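Local structure of NAD(P)H-FMN oxidoreductase (Bacillus subtilis, 5LVA) at residues A[43-55]-A[74-87]. The protein binds flavin mononucleotide and probably acts as a flavodoxin-fold oxidoreductase that passes electrons from NAD(P)H to flavin or quinone acceptors. Residues are numbered along the deposited sequence; the frame is centred on the assembly and turned at random.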
loop_
_atom_site.group_PDB
_atom_site.type_symbol
_atom_site.label_atom_id
_atom_site.label_comp_id
_atom_site.label_asym_id
_atom_site.label_seq_id
_atom_site.Cartn_x
_atom_site.Cartn_y
_atom_site.Cartn_z
ATOM N N GLU A 43 -15.370 9.888 -2.004
ATOM C CA GLU A 43 -14.387 9.466 -3.015
ATOM C C GLU A 43 -14.010 10.565 -4.002
ATOM O O GLU A 43 -13.514 10.276 -5.080
ATOM C CB GLU A 43 -14.896 8.243 -3.780
ATOM C CG GLU A 43 -14.863 6.965 -2.965
ATOM C CD GLU A 43 -15.588 5.823 -3.632
ATOM O OE1 GLU A 43 -16.504 6.091 -4.441
ATOM O OE2 GLU A 43 -15.265 4.657 -3.330
ATOM N N ALA A 44 -14.242 11.822 -3.635
ATOM C CA ALA A 44 -13.837 12.938 -4.480
ATOM C C ALA A 44 -12.430 13.365 -4.111
ATOM O O ALA A 44 -12.232 14.036 -3.119
ATOM C CB ALA A 44 -14.794 14.088 -4.348
ATOM N N ILE A 45 -11.456 12.970 -4.924
ATOM C CA ILE A 45 -10.051 13.092 -4.560
ATOM C C ILE A 45 -9.474 14.440 -4.963
ATOM O O ILE A 45 -9.739 14.939 -6.042
ATOM C CB ILE A 45 -9.232 11.942 -5.195
ATOM C CG1 ILE A 45 -9.720 10.600 -4.646
ATOM C CG2 ILE A 45 -7.740 12.100 -4.933
ATOM C CD1 ILE A 45 -8.953 9.404 -5.141
ATOM N N ASP A 46 -8.714 15.037 -4.063
ATOM C CA ASP A 46 -8.003 16.271 -4.339
ATOM C C ASP A 46 -6.691 15.909 -5.041
ATOM O O ASP A 46 -5.690 15.597 -4.397
ATOM C CB ASP A 46 -7.765 17.033 -3.033
ATOM C CG ASP A 46 -7.277 18.456 -3.243
ATOM O OD1 ASP A 46 -6.466 18.696 -4.159
ATOM O OD2 ASP A 46 -7.695 19.334 -2.456
ATOM N N VAL A 47 -6.707 15.939 -6.367
ATOM C CA VAL A 47 -5.598 15.426 -7.148
ATOM C C VAL A 47 -4.297 16.156 -6.836
ATOM O O VAL A 47 -3.274 15.532 -6.581
ATOM C CB VAL A 47 -5.914 15.503 -8.656
ATOM C CG1 VAL A 47 -4.695 15.167 -9.489
ATOM C CG2 VAL A 47 -7.059 14.560 -8.985
ATOM N N GLU A 48 -4.355 17.478 -6.821
ATOM C CA GLU A 48 -3.170 18.289 -6.599
ATOM C C GLU A 48 -2.579 18.035 -5.227
ATOM O O GLU A 48 -1.368 17.982 -5.070
ATOM C CB GLU A 48 -3.494 19.776 -6.775
ATOM C CG GLU A 48 -2.286 20.672 -6.675
ATOM C CD GLU A 48 -2.598 22.114 -6.954
ATOM O OE1 GLU A 48 -3.767 22.504 -6.794
ATOM O OE2 GLU A 48 -1.673 22.867 -7.305
ATOM N N LYS A 49 -3.447 17.874 -4.240
ATOM C CA LYS A 49 -3.029 17.578 -2.880
ATOM C C LYS A 49 -2.242 16.278 -2.824
ATOM O O LYS A 49 -1.165 16.221 -2.237
ATOM C CB LYS A 49 -4.243 17.491 -1.953
ATOM C CG LYS A 49 -3.887 17.242 -0.488
ATOM C CD LYS A 49 -5.123 16.971 0.354
ATOM C CE LYS A 49 -4.734 16.462 1.730
ATOM N NZ LYS A 49 -5.916 15.968 2.508
ATOM N N GLU A 50 -2.793 15.242 -3.450
ATOM C CA GLU A 50 -2.159 13.936 -3.507
ATOM C C GLU A 50 -0.820 13.997 -4.228
ATOM O O GLU A 50 0.183 13.512 -3.716
ATOM C CB GLU A 50 -3.074 12.936 -4.199
ATOM C CG GLU A 50 -4.438 12.833 -3.595
ATOM C CD GLU A 50 -4.402 12.418 -2.154
ATOM O OE1 GLU A 50 -3.636 11.504 -1.809
ATOM O OE2 GLU A 50 -5.144 13.019 -1.360
ATOM N N GLN A 51 -0.813 14.590 -5.415
ATOM C CA GLN A 51 0.423 14.801 -6.154
ATOM C C GLN A 51 1.480 15.483 -5.305
ATOM O O GLN A 51 2.613 15.036 -5.264
ATOM C CB GLN A 51 0.168 15.625 -7.412
ATOM C CG GLN A 51 -0.409 14.815 -8.553
ATOM C CD GLN A 51 -0.667 15.646 -9.776
ATOM O OE1 GLN A 51 -0.446 16.855 -9.779
ATOM N NE2 GLN A 51 -1.149 15.010 -10.822
ATOM N N LYS A 52 1.101 16.556 -4.620
ATOM C CA LYS A 52 2.044 17.345 -3.833
ATOM C C LYS A 52 2.629 16.569 -2.672
ATOM O O LYS A 52 3.755 16.812 -2.258
ATOM C CB LYS A 52 1.374 18.603 -3.304
ATOM C CG LYS A 52 1.390 19.786 -4.231
ATOM C CD LYS A 52 0.593 20.915 -3.591
ATOM C CE LYS A 52 1.241 22.256 -3.820
ATOM N NZ LYS A 52 2.723 22.175 -3.645
ATOM N N LEU A 53 1.857 15.641 -2.138
ATOM C CA LEU A 53 2.335 14.829 -1.035
ATOM C C LEU A 53 3.332 13.793 -1.517
ATOM O O LEU A 53 4.355 13.579 -0.876
ATOM C CB LEU A 53 1.168 14.157 -0.311
ATOM C CG LEU A 53 0.434 15.113 0.622
ATOM C CD1 LEU A 53 -0.894 14.545 1.105
ATOM C CD2 LEU A 53 1.327 15.448 1.779
ATOM N N CYS A 54 3.025 13.144 -2.637
ATOM C CA CYS A 54 3.967 12.211 -3.267
ATOM C C CYS A 54 5.299 12.901 -3.524
ATOM O O CYS A 54 6.351 12.370 -3.206
ATOM C CB CYS A 54 3.417 11.653 -4.588
ATOM S SG CYS A 54 1.936 10.627 -4.471
ATOM N N GLU A 55 5.237 14.094 -4.099
ATOM C CA GLU A 55 6.420 14.894 -4.360
ATOM C C GLU A 55 7.291 15.112 -3.118
ATOM O O GLU A 55 8.518 15.111 -3.203
ATOM C CB GLU A 55 6.010 16.245 -4.944
ATOM C CG GLU A 55 5.339 16.146 -6.299
ATOM C CD GLU A 55 4.938 17.493 -6.853
ATOM O OE1 GLU A 55 5.442 18.506 -6.348
ATOM O OE2 GLU A 55 4.114 17.546 -7.781
ATOM N N LEU A 74 -11.021 2.499 -4.005
ATOM C CA LEU A 74 -10.577 3.886 -3.906
ATOM C C LEU A 74 -9.121 4.034 -4.350
ATOM O O LEU A 74 -8.721 5.072 -4.875
ATOM C CB LEU A 74 -10.756 4.410 -2.486
ATOM C CG LEU A 74 -10.349 5.871 -2.300
ATOM C CD1 LEU A 74 -11.070 6.763 -3.294
ATOM C CD2 LEU A 74 -10.561 6.329 -0.882
ATOM N N LEU A 75 -8.332 2.987 -4.155
ATOM C CA LEU A 75 -6.962 2.984 -4.646
ATOM C C LEU A 75 -6.927 2.967 -6.169
ATOM O O LEU A 75 -6.168 3.714 -6.774
ATOM C CB LEU A 75 -6.182 1.803 -4.081
ATOM C CG LEU A 75 -4.780 1.581 -4.667
ATOM C CD1 LEU A 75 -3.957 2.851 -4.662
ATOM C CD2 LEU A 75 -4.059 0.493 -3.911
ATOM N N LYS A 76 -7.762 2.141 -6.786
ATOM C CA LYS A 76 -7.858 2.114 -8.244
ATOM C C LYS A 76 -8.217 3.487 -8.812
ATOM O O LYS A 76 -7.621 3.939 -9.791
ATOM C CB LYS A 76 -8.893 1.088 -8.707
ATOM C CG LYS A 76 -8.767 0.776 -10.185
ATOM C CD LYS A 76 -7.322 0.446 -10.506
ATOM C CE LYS A 76 -7.009 0.532 -11.971
ATOM N NZ LYS A 76 -7.030 1.877 -12.567
ATOM N N LYS A 77 -9.197 4.136 -8.188
ATOM C CA LYS A 77 -9.582 5.498 -8.528
ATOM C C LYS A 77 -8.457 6.496 -8.272
ATOM O O LYS A 77 -8.256 7.430 -9.043
ATOM C CB LYS A 77 -10.819 5.902 -7.735
ATOM C CG LYS A 77 -11.406 7.219 -8.140
ATOM C CD LYS A 77 -12.667 7.483 -7.368
ATOM C CE LYS A 77 -13.799 6.639 -7.874
ATOM N NZ LYS A 77 -15.065 6.994 -7.166
ATOM N N TRP A 78 -7.722 6.286 -7.187
ATOM C CA TRP A 78 -6.553 7.102 -6.895
ATOM C C TRP A 78 -5.506 7.036 -8.005
ATOM O O TRP A 78 -4.993 8.063 -8.432
ATOM C CB TRP A 78 -5.928 6.673 -5.576
ATOM C CG TRP A 78 -4.894 7.608 -5.057
ATOM C CD1 TRP A 78 -5.076 8.583 -4.123
ATOM C CD2 TRP A 78 -3.510 7.653 -5.422
ATOM N NE1 TRP A 78 -3.897 9.236 -3.893
ATOM C CE2 TRP A 78 -2.919 8.682 -4.675
ATOM C CE3 TRP A 78 -2.712 6.920 -6.306
ATOM C CZ2 TRP A 78 -1.566 9.001 -4.783
ATOM C CZ3 TRP A 78 -1.374 7.244 -6.417
ATOM C CH2 TRP A 78 -0.816 8.269 -5.656
ATOM N N LEU A 79 -5.178 5.830 -8.456
ATOM C CA LEU A 79 -4.217 5.670 -9.542
ATOM C C LEU A 79 -4.705 6.393 -10.782
ATOM O O LEU A 79 -3.982 7.185 -11.372
ATOM C CB LEU A 79 -3.983 4.189 -9.848
ATOM C CG LEU A 79 -3.453 3.336 -8.693
ATOM C CD1 LEU A 79 -3.520 1.871 -9.033
ATOM C CD2 LEU A 79 -2.033 3.731 -8.304
ATOM N N ASP A 80 -5.946 6.124 -11.154
ATOM C CA ASP A 80 -6.525 6.687 -12.359
ATOM C C ASP A 80 -6.509 8.195 -12.347
ATOM O O ASP A 80 -6.194 8.824 -13.360
ATOM C CB ASP A 80 -7.964 6.200 -12.542
ATOM C CG ASP A 80 -8.039 4.751 -12.933
ATOM O OD1 ASP A 80 -6.973 4.137 -13.129
ATOM O OD2 ASP A 80 -9.159 4.216 -13.043
ATOM N N HIS A 81 -6.854 8.774 -11.201
ATOM C CA HIS A 81 -7.086 10.204 -11.124
ATOM C C HIS A 81 -5.841 11.003 -10.797
ATOM O O HIS A 81 -5.725 12.154 -11.211
ATOM C CB HIS A 81 -8.166 10.497 -10.097
ATOM C CG HIS A 81 -9.530 10.071 -10.528
ATOM N ND1 HIS A 81 -10.680 10.596 -9.984
ATOM C CD2 HIS A 81 -9.930 9.165 -11.450
ATOM C CE1 HIS A 81 -11.728 10.035 -10.554
ATOM N NE2 HIS A 81 -11.301 9.162 -11.446
ATOM N N VAL A 82 -4.909 10.399 -10.066
ATOM C CA VAL A 82 -3.728 11.125 -9.622
ATOM C C VAL A 82 -2.544 11.008 -10.586
ATOM O O VAL A 82 -1.870 12.002 -10.859
ATOM C CB VAL A 82 -3.301 10.665 -8.213
ATOM C CG1 VAL A 82 -2.030 11.363 -7.769
ATOM C CG2 VAL A 82 -4.417 10.936 -7.207
ATOM N N LEU A 83 -2.303 9.813 -11.123
ATOM C CA LEU A 83 -1.151 9.586 -12.004
ATOM C C LEU A 83 -1.368 10.086 -13.434
ATOM O O LEU A 83 -1.687 9.321 -14.330
ATOM C CB LEU A 83 -0.800 8.103 -12.026
ATOM C CG LEU A 83 -0.540 7.468 -10.661
ATOM C CD1 LEU A 83 -0.440 5.987 -10.809
ATOM C CD2 LEU A 83 0.724 8.011 -10.042
ATOM N N LEU A 84 -1.159 11.379 -13.642
ATOM C CA LEU A 84 -1.547 12.009 -14.899
ATOM C C LEU A 84 -0.386 12.328 -15.839
ATOM O O LEU A 84 0.765 12.439 -15.416
ATOM C CB LEU A 84 -2.331 13.285 -14.613
ATOM C CG LEU A 84 -3.627 13.097 -13.830
ATOM C CD1 LEU A 84 -4.271 14.437 -13.575
ATOM C CD2 LEU A 84 -4.581 12.205 -14.568
ATOM N N TYR A 85 -0.729 12.457 -17.119
ATOM C CA TYR A 85 0.206 12.832 -18.160
ATOM C C TYR A 85 0.885 14.133 -17.784
ATOM O O TYR A 85 0.238 15.061 -17.359
ATOM C CB TYR A 85 -0.515 12.971 -19.508
ATOM C CG TYR A 85 0.425 13.243 -20.658
ATOM C CD1 TYR A 85 0.902 14.524 -20.913
ATOM C CD2 TYR A 85 0.868 12.210 -21.471
ATOM C CE1 TYR A 85 1.781 14.766 -21.944
ATOM C CE2 TYR A 85 1.737 12.445 -22.505
ATOM C CZ TYR A 85 2.188 13.722 -22.739
ATOM O OH TYR A 85 3.057 13.946 -23.781
ATOM N N GLY A 86 2.195 14.205 -17.936
ATOM C CA GLY A 86 2.898 15.431 -17.626
ATOM C C GLY A 86 3.270 15.538 -16.164
ATOM O O GLY A 86 3.921 16.492 -15.751
ATOM N N TRP A 87 2.853 14.563 -15.368
ATOM C CA TRP A 87 3.250 14.546 -13.973
ATOM C C TRP A 87 3.903 13.232 -13.606
ATOM O O TRP A 87 5.016 13.196 -13.100
ATOM C CB TRP A 87 2.059 14.802 -13.042
ATOM C CG TRP A 87 2.506 14.852 -11.604
ATOM C CD1 TRP A 87 3.199 15.857 -11.000
ATOM C CD2 TRP A 87 2.314 13.844 -10.604
ATOM N NE1 TRP A 87 3.441 15.544 -9.693
ATOM C CE2 TRP A 87 2.914 14.312 -9.427
ATOM C CE3 TRP A 87 1.700 12.592 -10.594
ATOM C CZ2 TRP A 87 2.917 13.571 -8.257
ATOM C CZ3 TRP A 87 1.699 11.869 -9.435
ATOM C CH2 TRP A 87 2.297 12.360 -8.281
HETATM O O HOH W 1 -15.630 9.928 -7.525
HETATM O O HOH W 2 -10.221 13.186 -8.545
HETATM O O HOH W 3 -11.458 11.474 -7.869
#
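W87, in the loop that follows helix 73-82, lies against Q51 of helix 47-56. These two helices of a flavodoxin-like fold meet almost perpendicularly, their segment axes crossing at -88°. The arrangement illustrates how a polar side chain can serve a tryptophan face and a helix end together. Q51 CG sits 3.3 Å from the centroid of the W87 six-membered ring, a CH-pi contact. The chain, extended beyond CG (chi2 179°), lays the amide nearly flat over the indole, and from there NE2 donates an almost straight hydrogen bond to V82 O (3.1 Å), in the last turn of its helix. At the indole edge, W87 NE1 donates to E55 OE2 (2.8 Å), and C54 CB abuts CH2. With an alanine at W87, Q51 would probably lose its stacking surface and the E55 carboxylate its N-H donor. I45 uses both branches: CD1 packs on L74 CD1 (3.9 Å) and W78 CA (3.8 Å), CG2 against V82 CG2 (4.2 Å). W78, edge-to-face with F62 of the central sheet, donates from NE1 a nearly straight hydrogen bond to OE1 of E50 (3.1 Å), whose carboxylate also engages R34 and Y40; OE1 lies in the indole plane, while the N-H comes in from above the carboxylate plane.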